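Local coordinates for protein chitinase A (PDB 4MNK) that probably hydrolyses chitin as a plant class V chitinase of glycoside hydrolase family 18, and here holds bound N-acetylglucosamine sugars, at residues Ser136-Thr139 and Ala140-Glu144; Ala227-Pro231 and Glu232-Leu236; Ala336-Pro339 and Lys340-Ser343. One frame throughout, in Å; residues are numbered along the deposited sequence. Where two conformers were deposited one is given.

In the fold
The three contacts come one after another along a TIM-barrel chain and are all local. Contact 1 lies within helix 125-149, which links parallel strands 114-119 and 155-161. Contact 2 carries the chain from the end of helix 217-227 into strand 234-247. Contact 3 opens helix 337-346, which follows strand 324-328, the last strand of the barrel. Strands 234-247 and 324-328 pair in parallel, so contacts 2 and 3 belong to neighbouring parts of the barrel; their centres are about 23 Å apart. Contacts 1 and 2 are centred about 21 Å apart, contacts 1 and 3 about 35 Å. None touches another; only contact 2 enters a strand of the sugar-binding barrel.

Contact 1: residues Ser136-Thr139 and Ala140-Glu144; sequences SELT and AAIRE
Leu-138 and Ile-142 meet one turn apart on helix 125-149, the crossover helix between parallel strands 114-119 and 155-161 of the TIM barrel. The methyl CD1 of Ile-142 rests 4.0 Å from CG of Leu-138, and the two side chains slant across each other. A chi1 of -175° swings CG of Leu-138 away from its backbone N to lie beside its carbonyl carbon, toward CD1 of Ile-142. CG1 of Ile-142 also lies against that turn, 3.3 Å from Leu-138 O. The same carbonyl receives the backbone N of Ile-142 at 2.9 Å, one of four successive i to i+4 bonds that run from Ser-136 to Arg-143. The methyl of Ala-141 touches Val-100 and Ile-104 of helix 93-110, while Leu-138 and Ile-142 both reach Leu-156 of strand 155-161. On one flank Glu-137 is tied to Arg-96 by a salt bridge. Thr-139 OG1 is hydrogen-bonded to Val-135 O of its own helix and to Gly-183 O at the end of helix 177-183; with one hydrogen to give, it must share it between the two. Its other branch faces Arg-143, whose chain is extended from CG to NE: Thr-139 CG2 sits at the edge of the guanidinium, near its plane, 4.4 Å from NE.

Contact 2: residues Ala227-Pro231 and Glu232-Leu236; sequences AGMPP and EKLVL
Met-229 starts with CG anti to the backbone N (chi1 -174°) and then bends at both following torsions, which sets SD against Lys-233, 3.9 Å from its CB, and leaves CG beside Leu-234, the first residue of strand 234-247. The Met-229 and Lys-233 chains cross at about a right angle. Lys-233 instead sets CG beside its own backbone N (chi1 -63°) and bends at chi2; its CG lies 3.9 Å from CB of Pro-230. CG of Met-229 packs against CD2 of Leu-234 at 3.8 Å. Between them the backbone makes a short 3-10 turn. Lys-233 N bonds to Pro-230 O at 2.9 Å and Leu-234 N to Pro-231 O at 3.1 Å, both donors standing well above the acceptor's carbonyl plane, as the tight i to i+3 winding dictates. Upstream, helix 217-227 ends in a Schellman motif at Gly-228, whose positive phi turns the chain toward the two prolines. Glu-232 folds back over them, its OE1 3.4 Å from CB of Pro-230. Leu-234 continues inward, touching Val-187 and Val-189 of strand 186-190 and Phe-224 and Leu-225 of helix 217-227, while Met-229 reaches Val-177 and Ile-180 of helix 177-183. The amine of Lys-233 is held by Ala-181 O and Leu-184 O. CB and CG of this lysine thus lie against sulfur and proline while its ammonium group bonds to carbonyls at the C-terminal end of helix 177-183, where the positive charge probably suits the helix dipole.

Contact 3: residues Ala336-Pro339 and Lys340-Ser343; sequences AILP and KIAS
Ala-342 N reaches Leu-338 O at 3.0 Å, a nearly straight bond (163° at the hydrogen) that arrives close to the axis of the carbonyl. It belongs to the first turns of helix 337-346, which follows the last parallel strand of the TIM barrel. Ala-336 occupies the N-cap position, and its carbonyl accepts Lys-340 N at 3.2 Å; here the donor stands above the carbonyl plane, a more bent approach than that of Ala-342 N to Leu-338 O. Ile-341 N to Ile-337 O and Ser-343 N to Pro-339 O carry the pattern on. The amides that begin the helix have no earlier turn to bond to, and Asp-333 answers for two of them, OD1 taking Ile-337 N and OD2 taking Leu-338 N. Pro-339 fits this first turn because its nitrogen has no hydrogen to place. Its ring contacts Phe-28 and Phe-327, while Leu-338 touches Phe-271 of helix 271-279. On the face toward helix 307-319, CD1 of Ile-341 lies 3.9 Å from CG2 of Ile-337 in one of two deposited conformers, so this contact is not certain; both side chains touch Gln-307, and Ile-341 also Ala-311. Lys-340 presses its CB to 3.3 Å from Ala-336 O, then leads outward to a salt bridge with Asp-344. Ala-342 lies against Tyr-325 and Phe-327 of strand 324-328. In Ser-343 a chi1 of -177° places OG beside the carbonyl carbon, where it bonds to NZ of Lys-6, and CB is set 3.4 Å from Pro-339 O.

Contact 1: residues Ser136-Thr139 and Ala140-Glu144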
loop_
_atom_site.group_PDB
_atom_site.type_symbol
_atom_site.label_atom_id
_atom_site.label_comp_id
_atom_site.label_asym_id
_atom_site.label_seq_id
_atom_site.Cartn_x
_atom_site.Cartn_y
_atom_site.Cartn_z
ATOM N N SER A 136 8.216 6.232 18.053
ATOM C CA SER A 136 7.878 6.938 19.288
ATOM C C SER A 136 8.413 8.372 19.249
ATOM O O SER A 136 7.708 9.320 19.608
ATOM C CB SER A 136 8.415 6.194 20.509
ATOM O OG SER A 136 8.014 6.839 21.705
ATOM N N GLU A 137 9.656 8.522 18.796
ATOM C CA GLU A 137 10.287 9.834 18.660
ATOM C C GLU A 137 9.582 10.696 17.608
ATOM O O GLU A 137 9.409 11.903 17.796
ATOM C CB GLU A 137 11.780 9.677 18.354
ATOM C CG GLU A 137 12.583 9.148 19.552
ATOM C CD GLU A 137 13.890 8.455 19.177
ATOM O OE1 GLU A 137 14.328 8.545 18.013
ATOM O OE2 GLU A 137 14.489 7.814 20.069
ATOM N N LEU A 138 9.156 10.069 16.516
ATOM C CA LEU A 138 8.441 10.778 15.458
ATOM C C LEU A 138 7.077 11.288 15.938
ATOM O O LEU A 138 6.717 12.440 15.693
ATOM C CB LEU A 138 8.298 9.892 14.216
ATOM C CG LEU A 138 7.672 10.513 12.964
ATOM C CD1 LEU A 138 8.382 11.800 12.531
ATOM C CD2 LEU A 138 7.687 9.494 11.840
ATOM N N THR A 139 6.334 10.435 16.639
ATOM C CA THR A 139 5.046 10.824 17.221
ATOM C C THR A 139 5.186 12.057 18.124
ATOM O O THR A 139 4.420 13.014 17.998
ATOM C CB THR A 139 4.408 9.657 18.009
ATOM O OG1 THR A 139 4.158 8.562 17.120
ATOM C CG2 THR A 139 3.093 10.079 18.661
ATOM N N ALA A 140 6.175 12.030 19.016
ATOM C CA ALA A 140 6.426 13.139 19.938
ATOM C C ALA A 140 6.784 14.429 19.202
ATOM O O ALA A 140 6.278 15.505 19.529
ATOM C CB ALA A 140 7.520 12.769 20.933
ATOM N N ALA A 141 7.650 14.320 18.199
ATOM C CA ALA A 141 8.078 15.493 17.443
ATOM C C ALA A 141 6.939 16.081 16.605
ATOM O O ALA A 141 6.862 17.296 16.427
ATOM C CB ALA A 141 9.271 15.164 16.578
ATOM N N ILE A 142 6.056 15.217 16.105
ATOM C CA ILE A 142 4.866 15.658 15.373
ATOM C C ILE A 142 3.952 16.488 16.282
ATOM O O ILE A 142 3.470 17.554 15.889
ATOM C CB ILE A 142 4.123 14.457 14.728
ATOM C CG1 ILE A 142 4.849 14.024 13.447
ATOM C CG2 ILE A 142 2.663 14.797 14.436
ATOM C CD1 ILE A 142 4.358 12.720 12.851
ATOM N N ARG A 143 3.741 16.010 17.505
ATOM C CA ARG A 143 2.948 16.749 18.486
ATOM C C ARG A 143 3.602 18.073 18.883
ATOM O O ARG A 143 2.915 19.088 19.027
ATOM C CB ARG A 143 2.645 15.880 19.705
ATOM C CG ARG A 143 1.533 14.883 19.431
ATOM C CD ARG A 143 1.323 13.893 20.559
ATOM N NE ARG A 143 0.225 12.976 20.251
ATOM C CZ ARG A 143 -1.063 13.227 20.485
ATOM N NH1 ARG A 143 -1.979 12.325 20.162
ATOM N NH2 ARG A 143 -1.441 14.374 21.041
ATOM N N GLU A 144 4.924 18.066 19.029
ATOM C CA GLU A 144 5.681 19.276 19.363
ATOM C C GLU A 144 5.618 20.328 18.249
ATOM O O GLU A 144 5.470 21.520 18.527
ATOM C CB GLU A 144 7.135 18.923 19.716
ATOM C CG GLU A 144 8.058 20.116 20.022
ATOM C CD GLU A 144 7.650 20.920 21.255
ATOM O OE1 GLU A 144 6.873 20.413 22.095
ATOM O OE2 GLU A 144 8.119 22.070 21.384
#

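Contact 2: residues Ala227-Pro231 and Glu232-Leu236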
loop_
_atom_site.group_PDB
_atom_site.type_symbol
_atom_site.label_atom_id
_atom_site.label_comp_id
_atom_site.label_asym_id
_atom_site.label_seq_id
_atom_site.Cartn_x
_atom_site.Cartn_y
_atom_site.Cartn_z
ATOM N N ALA A 227 -5.324 -9.171 18.100
ATOM C CA ALA A 227 -4.234 -8.613 18.897
ATOM C C ALA A 227 -4.678 -7.383 19.690
ATOM O O ALA A 227 -4.030 -7.006 20.668
ATOM C CB ALA A 227 -3.043 -8.278 18.010
ATOM N N GLY A 228 -5.772 -6.760 19.258
ATOM C CA GLY A 228 -6.350 -5.623 19.971
ATOM C C GLY A 228 -6.325 -4.296 19.234
ATOM O O GLY A 228 -6.557 -3.249 19.837
ATOM N N MET A 229 -6.049 -4.327 17.930
ATOM C CA MET A 229 -6.071 -3.105 17.133
ATOM C C MET A 229 -7.501 -2.583 17.016
ATOM O O MET A 229 -8.391 -3.338 16.612
ATOM C CB MET A 229 -5.490 -3.341 15.735
ATOM C CG MET A 229 -5.360 -2.066 14.911
ATOM S SD MET A 229 -4.028 -1.008 15.505
ATOM C CE MET A 229 -2.626 -1.747 14.667
ATOM N N PRO A 230 -7.732 -1.301 17.373
ATOM C CA PRO A 230 -9.047 -0.718 17.118
ATOM C C PRO A 230 -9.338 -0.835 15.621
ATOM O O PRO A 230 -8.470 -0.488 14.809
ATOM C CB PRO A 230 -8.872 0.748 17.524
ATOM C CG PRO A 230 -7.733 0.749 18.480
ATOM C CD PRO A 230 -6.815 -0.334 18.002
ATOM N N PRO A 231 -10.540 -1.322 15.254
ATOM C CA PRO A 231 -10.850 -1.604 13.848
ATOM C C PRO A 231 -10.699 -0.385 12.940
ATOM O O PRO A 231 -10.264 -0.526 11.794
ATOM C CB PRO A 231 -12.308 -2.077 13.894
ATOM C CG PRO A 231 -12.847 -1.549 15.180
ATOM C CD PRO A 231 -11.696 -1.588 16.129
ATOM N N GLU A 232 -11.030 0.796 13.460
ATOM C CA GLU A 232 -10.925 2.045 12.698
ATOM C C GLU A 232 -9.480 2.439 12.332
ATOM O O GLU A 232 -9.270 3.296 11.472
ATOM C CB GLU A 232 -11.651 3.192 13.423
ATOM C CG GLU A 232 -10.928 3.767 14.643
ATOM C CD GLU A 232 -11.214 3.027 15.947
ATOM O OE1 GLU A 232 -10.791 3.535 17.008
ATOM O OE2 GLU A 232 -11.853 1.951 15.930
ATOM N N LYS A 233 -8.499 1.803 12.977
ATOM C CA LYS A 233 -7.077 2.035 12.699
ATOM C C LYS A 233 -6.553 1.194 11.529
ATOM O O LYS A 233 -5.402 1.354 11.118
ATOM C CB LYS A 233 -6.230 1.752 13.949
ATOM C CG LYS A 233 -6.503 2.661 15.144
ATOM C CD LYS A 233 -5.826 4.014 14.985
ATOM C CE LYS A 233 -6.054 4.890 16.199
ATOM N NZ LYS A 233 -5.363 6.199 16.066
ATOM N N LEU A 234 -7.384 0.294 11.007
ATOM C CA LEU A 234 -6.986 -0.559 9.891
ATOM C C LEU A 234 -7.587 -0.078 8.582
ATOM O O LEU A 234 -8.796 0.145 8.485
ATOM C CB LEU A 234 -7.390 -2.016 10.135
ATOM C CG LEU A 234 -6.811 -2.753 11.348
ATOM C CD1 LEU A 234 -7.506 -4.090 11.515
ATOM C CD2 LEU A 234 -5.303 -2.944 11.235
ATOM N N VAL A 235 -6.728 0.076 7.581
ATOM C CA VAL A 235 -7.153 0.441 6.237
ATOM C C VAL A 235 -6.757 -0.700 5.300
ATOM O O VAL A 235 -5.580 -1.043 5.179
ATOM C CB VAL A 235 -6.554 1.805 5.813
ATOM C CG1 VAL A 235 -6.814 2.091 4.346
ATOM C CG2 VAL A 235 -7.144 2.915 6.665
ATOM N N LEU A 236 -7.756 -1.311 4.666
ATOM C CA LEU A 236 -7.543 -2.510 3.856
ATOM C C LEU A 236 -6.972 -2.204 2.475
ATOM O O LEU A 236 -7.605 -1.516 1.674
ATOM C CB LEU A 236 -8.853 -3.288 3.713
ATOM C CG LEU A 236 -8.812 -4.539 2.829
ATOM C CD1 LEU A 236 -7.962 -5.646 3.444
ATOM C CD2 LEU A 236 -10.222 -5.034 2.552
#

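Contact 3: residues Ala336-Pro339 and Lys340-Ser343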
loop_
_atom_site.group_PDB
_atom_site.type_symbol
_atom_site.label_atom_id
_atom_site.label_comp_id
_atom_site.label_asym_id
_atom_site.label_seq_id
_atom_site.Cartn_x
_atom_site.Cartn_y
_atom_site.Cartn_z
ATOM N N ALA A 336 -9.831 4.906 -13.569
ATOM C CA ALA A 336 -10.343 4.861 -12.191
ATOM C C ALA A 336 -11.618 4.019 -12.031
ATOM O O ALA A 336 -12.544 4.393 -11.306
ATOM C CB ALA A 336 -10.538 6.278 -11.631
ATOM N N ILE A 337 -11.641 2.871 -12.704
ATOM C CA ILE A 337 -12.777 1.955 -12.653
ATOM C C ILE A 337 -12.973 1.402 -11.241
ATOM O O ILE A 337 -14.074 1.445 -10.688
ATOM C CB ILE A 337 -12.599 0.790 -13.668
ATOM C CG1 ILE A 337 -12.405 1.325 -15.099
ATOM C CG2 ILE A 337 -13.750 -0.225 -13.569
ATOM C CD1 ILE A 337 -13.528 2.219 -15.630
ATOM N N LEU A 338 -11.893 0.899 -10.654
ATOM C CA LEU A 338 -11.983 0.273 -9.342
ATOM C C LEU A 338 -12.128 1.280 -8.194
ATOM O O LEU A 338 -12.915 1.044 -7.280
ATOM C CB LEU A 338 -10.846 -0.731 -9.126
ATOM C CG LEU A 338 -10.781 -1.847 -10.178
ATOM C CD1 LEU A 338 -9.629 -2.782 -9.886
ATOM C CD2 LEU A 338 -12.094 -2.625 -10.270
ATOM N N PRO A 339 -11.402 2.420 -8.243
ATOM C CA PRO A 339 -11.704 3.437 -7.233
ATOM C C PRO A 339 -13.156 3.939 -7.256
ATOM O O PRO A 339 -13.701 4.266 -6.203
ATOM C CB PRO A 339 -10.710 4.557 -7.561
ATOM C CG PRO A 339 -9.546 3.831 -8.145
ATOM C CD PRO A 339 -10.178 2.761 -8.993
ATOM N N LYS A 340 -13.784 3.980 -8.431
ATOM C CA LYS A 340 -15.189 4.381 -8.527
ATOM C C LYS A 340 -16.135 3.395 -7.836
ATOM O O LYS A 340 -16.972 3.799 -7.029
ATOM C CB LYS A 340 -15.598 4.623 -9.987
ATOM C CG LYS A 340 -17.075 4.975 -10.208
ATOM C CD LYS A 340 -17.504 6.242 -9.475
ATOM C CE LYS A 340 -18.916 6.652 -9.873
ATOM N NZ LYS A 340 -19.589 7.471 -8.824
ATOM N N ILE A 341 -15.983 2.113 -8.158
ATOM C CA ILE A 341 -16.763 1.053 -7.529
ATOM C C ILE A 341 -16.599 1.062 -6.012
ATOM O O ILE A 341 -17.580 0.969 -5.275
ATOM C CB ILE A 341 -16.370 -0.314 -8.098
ATOM C CG1 ILE A 341 -17.007 -0.480 -9.473
ATOM C CG2 ILE A 341 -16.809 -1.429 -7.166
ATOM C CD1 ILE A 341 -16.050 -0.916 -10.510
ATOM N N ALA A 342 -15.358 1.206 -5.560
ATOM C CA ALA A 342 -15.034 1.223 -4.130
ATOM C C ALA A 342 -15.729 2.382 -3.413
ATOM O O ALA A 342 -16.348 2.189 -2.362
ATOM C CB ALA A 342 -13.537 1.282 -3.925
ATOM N N SER A 343 -15.645 3.575 -4.001
ATOM C CA SER A 343 -16.275 4.758 -3.426
ATOM C C SER A 343 -17.796 4.610 -3.370
ATOM O O SER A 343 -18.412 4.911 -2.345
ATOM C CB SER A 343 -15.879 6.008 -4.210
ATOM O OG SER A 343 -16.441 7.166 -3.619
#